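Local coordinates for StiE protein (Stigmatella aurantiaca, PDB 6ECX), which carries, in this domain of a modular polyketide synthase, the O-methyltransferase that uses S-adenosylmethionine as methyl donor in building a polyketide, at residues Leu115-Thr119 and Asp151-Tyr157; Ala231-Glu237 and Leu312-Phe318. One frame throughout, in Å; residues are numbered along the deposited sequence. Where two conformers were deposited one is given.

How the interactions relate
The two contacts lie toward opposite ends of one mixed beta sheet and on opposite sides of the chain's centre; their own centres are 30 Å apart and their nearest atoms about 20 Å, so they do not touch. Interaction 1 (115-119 with 151-157), on the next-to-outermost strand, lies beside the cofactor: Tyr118 and Thr119 are part of the S-adenosylmethionine pocket, and Phe153 lies close to Ser148, which binds it. Interaction 2 (231-237 with 312-318) adds the edge strand, 313-314. There the side chain of Val234 is about 13 Å from the cofactor, well away from the pocket.

Interaction 1 (Leu115-Thr119 and Asp151-Tyr157); sequences LDGYT and DDFPGMY. With SAM (S-adenosylmethionine), chain B; GOL (glycerol), chain E.
Tyr118 of strand 114-119 meets Asp151, Asp152, Phe153 and Pro154 of the loop before strand 157-163. CB points to the loop, and CG, anti to the carbonyl carbon (chi1 -83°), carries the ring on in among its residues. Along one side of the ring CD2 and then CE2 meet Phe153, CE2 lying 3.7 Å from Phe153 CD1; the two ring planes stand 54° apart, neither stacked nor edge-to-face. Asp151 O lies at the edge of the Tyr118 ring, in the ring plane, 3.4 Å from CE2. On the other side CE1 approaches the Pro154 ring, and at CZ Pro154 CD is 3.7 Å off. At the tip, Tyr118 OH donates to Asp152 O; the modelled 2.4 Å is shorter than a normal hydrogen bond, so the exact length is doubtful. Arg146 is a further partner of the same hydroxyl.

Two residues earlier on the strand, Asp116 makes the second polar link. Tyr157 OH donates to the anti lone pair of Asp116 OD2 (2.6 Å); the carboxylate stands nearly perpendicular to the phenol ring (89°), whose edge it meets. A glycerol, probably from the crystallisation liquor, gives OD2 another bond from its O3, 2.7 Å long, while its C1 lies over a face of the Tyr157 ring. Asp116 OD1 is engaged by Arg142 in a salt bridge, an arrangement that would favour the ionised acid.

The loop packs against the Rossmann-like sheet: Tyr118, Phe153 and Tyr157 all touch Met93 of the adjacent strand 91-94, and Phe153 also packs on Ile179 of helix 172-181.

Interaction 2 (Ala231-Glu237 and Leu312-Phe318); sequences AVDVSNE and LTPYAEF
Val232 and Asp233 pair with Thr313 and Pro314 through two parallel beta bridges, which add strand 313-314 to the border of the mixed sheet beside strand 226-233. Three backbone bonds zip it: Thr313 N to Ala231 O (2.9 Å), Asp233 N to Thr313 O (2.8 Å) and Tyr315 N to Asp233 O. The first is almost straight, at 177°.

Packing is tight at two places. Ala231 CB sits 3.5 Å from Leu312 CD2, and Tyr315 is wedged between two residues of the other segment: Val234 CG1 comes to 3.8 Å from Tyr315 CB, and the bent chain of Glu237 runs obliquely beside the ring, its CD 3.4 Å from Tyr315 CD2 and the carboxylate tilted 40° to the ring plane. The phenol oxygen bonds to Glu75. Val232 gives an apolar surround at ordinary contact distances: its CG1, anti to the backbone N (chi1 174°), lies near Tyr315 CA, while CG2 approaches Phe318 CD1. Val79 of helix 64-80 touches Val232, Tyr315 and Phe318 alike.

The looser part is at Pro314 and Ala316, which give up little surface to the other segment. The carboxylate of Asp233 turns to its own chain. OD1 takes Ser235 N in an Asx turn and Ser235 OG as well, two grips on one oxygen at the start of helix 235-242. At the solvent-facing end, where Ala316 is exposed, a water joins the segments, donating to Glu237 OE2 at 2.6 Å and accepting from Ala316 N at 3.0 Å.

Interaction 1 (Leu115-Thr119 and Asp151-Tyr157)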
loop_
_atom_site.group_PDB
_atom_site.type_symbol
_atom_site.label_atom_id
_atom_site.label_comp_id
_atom_site.label_asym_id
_atom_site.label_seq_id
_atom_site.Cartn_x
_atom_site.Cartn_y
_atom_site.Cartn_z
ATOM N N LEU A 115 13.463 -11.341 5.003
ATOM C CA LEU A 115 12.452 -10.285 5.054
ATOM C C LEU A 115 12.082 -9.974 6.496
ATOM O O LEU A 115 11.917 -10.885 7.310
ATOM C CB LEU A 115 11.186 -10.684 4.270
ATOM C CG LEU A 115 11.392 -11.305 2.871
ATOM C CD1 LEU A 115 11.513 -12.841 2.930
ATOM C CD2 LEU A 115 10.257 -10.916 1.976
ATOM N N ASP A 116 11.986 -8.684 6.817
ATOM C CA ASP A 116 11.542 -8.235 8.132
ATOM C C ASP A 116 10.269 -7.418 7.988
ATOM O O ASP A 116 10.091 -6.693 7.007
ATOM C CB ASP A 116 12.622 -7.387 8.824
ATOM C CG ASP A 116 13.890 -8.191 9.108
ATOM O OD1 ASP A 116 13.732 -9.366 9.484
ATOM O OD2 ASP A 116 15.023 -7.673 8.930
ATOM N N GLY A 117 9.382 -7.524 8.965
ATOM C CA GLY A 117 8.166 -6.724 8.976
ATOM C C GLY A 117 8.000 -5.996 10.293
ATOM O O GLY A 117 8.325 -6.535 11.356
ATOM N N TYR A 118 7.511 -4.756 10.214
ATOM C CA TYR A 118 7.088 -3.987 11.384
ATOM C C TYR A 118 5.587 -3.749 11.307
ATOM O O TYR A 118 5.057 -3.417 10.241
ATOM C CB TYR A 118 7.765 -2.607 11.467
ATOM C CG TYR A 118 9.146 -2.512 12.080
ATOM C CD1 TYR A 118 9.885 -3.639 12.378
ATOM C CD2 TYR A 118 9.721 -1.259 12.336
ATOM C CE1 TYR A 118 11.139 -3.535 12.929
ATOM C CE2 TYR A 118 10.984 -1.149 12.891
ATOM C CZ TYR A 118 11.684 -2.303 13.190
ATOM O OH TYR A 118 12.943 -2.234 13.751
ATOM N N THR A 119 4.906 -3.909 12.436
ATOM C CA THR A 119 3.539 -3.434 12.585
ATOM C C THR A 119 3.374 -2.918 14.007
ATOM O O THR A 119 4.004 -3.423 14.936
ATOM C CB THR A 119 2.507 -4.539 12.296
ATOM O OG1 THR A 119 1.179 -4.045 12.530
ATOM C CG2 THR A 119 2.755 -5.745 13.188
ATOM N N ASP A 151 11.212 3.550 15.569
ATOM C CA ASP A 151 12.134 2.436 15.774
ATOM C C ASP A 151 12.922 2.195 14.494
ATOM O O ASP A 151 12.330 1.936 13.439
ATOM C CB ASP A 151 11.380 1.161 16.144
ATOM C CG ASP A 151 10.705 1.253 17.496
ATOM O OD1 ASP A 151 11.380 1.626 18.482
ATOM O OD2 ASP A 151 9.488 0.961 17.568
ATOM N N ASP A 152 14.249 2.241 14.595
ATOM C CA ASP A 152 15.085 1.934 13.440
ATOM C C ASP A 152 14.749 0.556 12.888
ATOM O O ASP A 152 14.518 -0.395 13.641
ATOM C CB ASP A 152 16.563 1.995 13.817
ATOM C CG ASP A 152 17.113 3.403 13.764
ATOM O OD1 ASP A 152 16.323 4.337 13.509
ATOM O OD2 ASP A 152 18.333 3.576 13.966
ATOM N N PHE A 153 14.691 0.464 11.561
ATOM C CA PHE A 153 14.597 -0.836 10.927
ATOM C C PHE A 153 15.820 -1.673 11.313
ATOM O O PHE A 153 16.892 -1.125 11.593
ATOM C CB PHE A 153 14.491 -0.670 9.412
ATOM C CG PHE A 153 13.278 0.104 8.978
ATOM C CD1 PHE A 153 12.030 -0.167 9.534
ATOM C CD2 PHE A 153 13.383 1.124 8.027
ATOM C CE1 PHE A 153 10.898 0.554 9.135
ATOM C CE2 PHE A 153 12.266 1.841 7.631
ATOM C CZ PHE A 153 11.015 1.552 8.180
ATOM N N PRO A 154 15.678 -2.999 11.398
ATOM C CA PRO A 154 16.716 -3.839 12.009
ATOM C C PRO A 154 17.683 -4.452 11.002
ATOM O O PRO A 154 17.946 -5.660 11.020
ATOM C CB PRO A 154 15.897 -4.915 12.723
ATOM C CG PRO A 154 14.710 -5.104 11.838
ATOM C CD PRO A 154 14.422 -3.752 11.198
ATOM N N GLY A 155 18.218 -3.629 10.111
ATOM C CA GLY A 155 19.131 -4.130 9.107
ATOM C C GLY A 155 19.275 -3.150 7.958
ATOM O O GLY A 155 18.790 -2.015 8.011
ATOM N N MET A 156 19.929 -3.633 6.907
ATOM C CA MET A 156 20.186 -2.862 5.699
ATOM C C MET A 156 19.539 -3.603 4.536
ATOM O O MET A 156 19.845 -4.779 4.301
ATOM C CB MET A 156 21.696 -2.686 5.495
ATOM C CG MET A 156 22.079 -1.807 4.326
ATOM S SD MET A 156 21.469 -0.113 4.485
ATOM C CE MET A 156 22.397 0.456 5.906
ATOM N N TYR A 157 18.640 -2.928 3.816
ATOM C CA TYR A 157 17.725 -3.589 2.896
ATOM C C TYR A 157 17.984 -3.193 1.449
ATOM O O TYR A 157 18.562 -2.143 1.154
ATOM C CB TYR A 157 16.270 -3.273 3.291
ATOM C CG TYR A 157 16.007 -3.756 4.697
ATOM C CD1 TYR A 157 15.705 -5.094 4.942
ATOM C CD2 TYR A 157 16.157 -2.905 5.784
ATOM C CE1 TYR A 157 15.527 -5.577 6.248
ATOM C CE2 TYR A 157 15.970 -3.372 7.091
ATOM C CZ TYR A 157 15.639 -4.699 7.307
ATOM O OH TYR A 157 15.453 -5.148 8.589
HETATM N N SAM B . 0.658 -3.551 3.949
HETATM C CA SAM B . -0.355 -4.465 4.460
HETATM C C SAM B . -1.251 -4.966 3.335
HETATM O O SAM B . -1.211 -4.403 2.245
HETATM O OXT SAM B . -2.015 -5.926 3.475
HETATM C CB SAM B . -1.185 -3.779 5.531
HETATM C CG SAM B . -1.745 -2.422 5.129
HETATM S SD SAM B . -2.878 -1.810 6.406
HETATM C CE SAM B . -4.034 -0.842 5.402
HETATM C "C5'" SAM B . -1.860 -0.606 7.296
HETATM C "C4'" SAM B . -0.763 -1.266 8.137
HETATM O "O4'" SAM B . 0.205 -0.332 8.590
HETATM C "C3'" SAM B . -1.250 -1.984 9.392
HETATM O "O3'" SAM B . -0.582 -3.233 9.406
HETATM C "C2'" SAM B . -0.735 -1.139 10.550
HETATM O "O2'" SAM B . -0.435 -1.875 11.720
HETATM C "C1'" SAM B . 0.544 -0.582 9.942
HETATM N N9 SAM B . 1.072 0.651 10.558
HETATM C C8 SAM B . 0.401 1.841 10.706
HETATM N N7 SAM B . 1.242 2.739 11.281
HETATM C C5 SAM B . 2.434 2.144 11.512
HETATM C C6 SAM B . 3.619 2.591 12.067
HETATM N N6 SAM B . 3.741 3.842 12.509
HETATM N N1 SAM B . 4.702 1.732 12.166
HETATM C C2 SAM B . 4.608 0.439 11.707
HETATM N N3 SAM B . 3.422 0.006 11.154
HETATM C C4 SAM B . 2.346 0.832 11.057
HETATM C C1 GOL E . 19.446 -7.018 6.604
HETATM O O1 GOL E . 20.725 -6.736 7.095
HETATM C C2 GOL E . 18.994 -8.391 7.159
HETATM O O2 GOL E . 19.068 -8.434 8.545
HETATM C C3 GOL E . 17.533 -8.580 6.618
HETATM O O3 GOL E . 16.794 -9.251 7.597
#

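Interaction 2 (Ala231-Glu237 and Leu312-Phe318)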
loop_
_atom_site.group_PDB
_atom_site.type_symbol
_atom_site.label_atom_id
_atom_site.label_comp_id
_atom_site.label_asym_id
_atom_site.label_seq_id
_atom_site.Cartn_x
_atom_site.Cartn_y
_atom_site.Cartn_z
ATOM N N ALA A 231 5.456 6.027 -11.731
ATOM C CA ALA A 231 4.252 5.910 -10.920
ATOM C C ALA A 231 3.083 5.559 -11.827
ATOM O O ALA A 231 2.944 6.139 -12.908
ATOM C CB ALA A 231 3.988 7.215 -10.163
ATOM N N VAL A 232 2.289 4.572 -11.419
ATOM C CA VAL A 232 1.088 4.162 -12.140
ATOM C C VAL A 232 -0.139 4.587 -11.333
ATOM O O VAL A 232 -0.226 4.326 -10.125
ATOM C CB VAL A 232 1.089 2.645 -12.411
ATOM C CG1 VAL A 232 -0.245 2.204 -13.025
ATOM C CG2 VAL A 232 2.241 2.269 -13.370
ATOM N N ASP A 233 -1.088 5.229 -12.007
ATOM C CA ASP A 233 -2.314 5.720 -11.399
ATOM C C ASP A 233 -3.401 4.674 -11.635
ATOM O O ASP A 233 -3.856 4.482 -12.768
ATOM C CB ASP A 233 -2.683 7.068 -12.011
ATOM C CG ASP A 233 -3.901 7.695 -11.375
ATOM O OD1 ASP A 233 -4.544 7.077 -10.508
ATOM O OD2 ASP A 233 -4.226 8.829 -11.765
ATOM N N VAL A 234 -3.806 3.986 -10.571
ATOM C CA VAL A 234 -4.863 2.989 -10.666
ATOM C C VAL A 234 -6.163 3.490 -10.031
ATOM O O VAL A 234 -7.020 2.685 -9.656
ATOM C CB VAL A 234 -4.422 1.646 -10.058
ATOM C CG1 VAL A 234 -3.226 1.062 -10.822
ATOM C CG2 VAL A 234 -4.056 1.816 -8.586
ATOM N N SER A 235 -6.319 4.815 -9.912
ATOM C CA SER A 235 -7.533 5.397 -9.331
ATOM C C SER A 235 -8.794 4.846 -9.986
ATOM O O SER A 235 -9.775 4.512 -9.297
ATOM C CB SER A 235 -7.512 6.923 -9.474
ATOM O OG SER A 235 -6.395 7.492 -8.814
ATOM N N ASN A 236 -8.789 4.756 -11.320
ATOM C CA ASN A 236 -9.991 4.345 -12.045
ATOM C C ASN A 236 -10.349 2.896 -11.742
ATOM O O ASN A 236 -11.534 2.547 -11.643
ATOM C CB ASN A 236 -9.788 4.539 -13.548
ATOM C CG ASN A 236 -10.899 3.901 -14.373
ATOM O OD1 ASN A 236 -11.984 4.454 -14.491
ATOM N ND2 ASN A 236 -10.627 2.726 -14.938
ATOM N N GLU A 237 -9.334 2.042 -11.587
ATOM C CA GLU A 237 -9.567 0.619 -11.403
ATOM C C GLU A 237 -9.870 0.280 -9.954
ATOM O O GLU A 237 -10.604 -0.678 -9.682
ATOM C CB GLU A 237 -8.352 -0.175 -11.885
ATOM C CG GLU A 237 -8.158 -0.106 -13.407
ATOM C CD GLU A 237 -7.662 1.250 -13.890
ATOM O OE1 GLU A 237 -6.948 1.931 -13.123
ATOM O OE2 GLU A 237 -7.987 1.634 -15.036
ATOM N N LEU A 312 2.433 10.763 -14.229
ATOM C CA LEU A 312 1.847 9.507 -13.778
ATOM C C LEU A 312 1.267 8.756 -14.968
ATOM O O LEU A 312 0.645 9.352 -15.855
ATOM C CB LEU A 312 0.738 9.762 -12.753
ATOM C CG LEU A 312 1.018 10.667 -11.558
ATOM C CD1 LEU A 312 -0.159 10.639 -10.619
ATOM C CD2 LEU A 312 2.295 10.262 -10.830
ATOM N N THR A 313 1.481 7.449 -14.998
ATOM C CA THR A 313 0.943 6.644 -16.091
ATOM C C THR A 313 -0.414 6.075 -15.699
ATOM O O THR A 313 -0.503 5.360 -14.697
ATOM C CB THR A 313 1.888 5.509 -16.440
ATOM O OG1 THR A 313 3.186 6.044 -16.704
ATOM C CG2 THR A 313 1.375 4.771 -17.670
ATOM N N PRO A 314 -1.479 6.360 -16.436
ATOM C CA PRO A 314 -2.745 5.674 -16.168
ATOM C C PRO A 314 -2.605 4.177 -16.404
ATOM O O PRO A 314 -2.019 3.738 -17.397
ATOM C CB PRO A 314 -3.717 6.316 -17.168
ATOM C CG PRO A 314 -3.033 7.550 -17.637
ATOM C CD PRO A 314 -1.582 7.255 -17.602
ATOM N N TYR A 315 -3.155 3.393 -15.472
ATOM C CA TYR A 315 -3.215 1.941 -15.629
ATOM C C TYR A 315 -3.730 1.521 -17.002
ATOM O O TYR A 315 -3.263 0.527 -17.569
ATOM C CB TYR A 315 -4.114 1.331 -14.558
ATOM C CG TYR A 315 -4.274 -0.161 -14.711
ATOM C CD1 TYR A 315 -3.370 -1.029 -14.113
ATOM C CD2 TYR A 315 -5.324 -0.707 -15.457
ATOM C CE1 TYR A 315 -3.501 -2.395 -14.237
ATOM C CE2 TYR A 315 -5.462 -2.082 -15.591
ATOM C CZ TYR A 315 -4.540 -2.919 -14.974
ATOM O OH TYR A 315 -4.646 -4.279 -15.080
ATOM N N ALA A 316 -4.729 2.233 -17.531
ATOM C CA ALA A 316 -5.270 1.878 -18.840
ATOM C C ALA A 316 -4.227 2.005 -19.943
ATOM O O ALA A 316 -4.397 1.412 -21.013
ATOM C CB ALA A 316 -6.499 2.737 -19.169
ATOM N N GLU A 317 -3.147 2.744 -19.707
ATOM C CA GLU A 317 -2.073 2.869 -20.682
ATOM C C GLU A 317 -0.875 1.998 -20.335
ATOM O O GLU A 317 0.185 2.135 -20.953
ATOM C CB GLU A 317 -1.651 4.337 -20.814
ATOM C CG GLU A 317 -2.708 5.218 -21.482
ATOM C CD GLU A 317 -2.326 6.693 -21.513
ATOM O OE1 GLU A 317 -1.188 7.032 -21.115
ATOM O OE2 GLU A 317 -3.176 7.512 -21.928
ATOM N N PHE A 318 -1.025 1.105 -19.368
ATOM C CA PHE A 318 0.076 0.312 -18.845
ATOM C C PHE A 318 0.083 -1.079 -19.464
ATOM O O PHE A 318 -0.971 -1.703 -19.638
ATOM C CB PHE A 318 -0.041 0.205 -17.332
ATOM C CG PHE A 318 0.900 -0.785 -16.722
ATOM C CD1 PHE A 318 2.241 -0.474 -16.556
ATOM C CD2 PHE A 318 0.435 -2.020 -16.288
ATOM C CE1 PHE A 318 3.109 -1.380 -15.981
ATOM C CE2 PHE A 318 1.293 -2.932 -15.704
ATOM C CZ PHE A 318 2.633 -2.610 -15.547
HETATM O O HOH W 1 -6.734 3.794 -15.855
#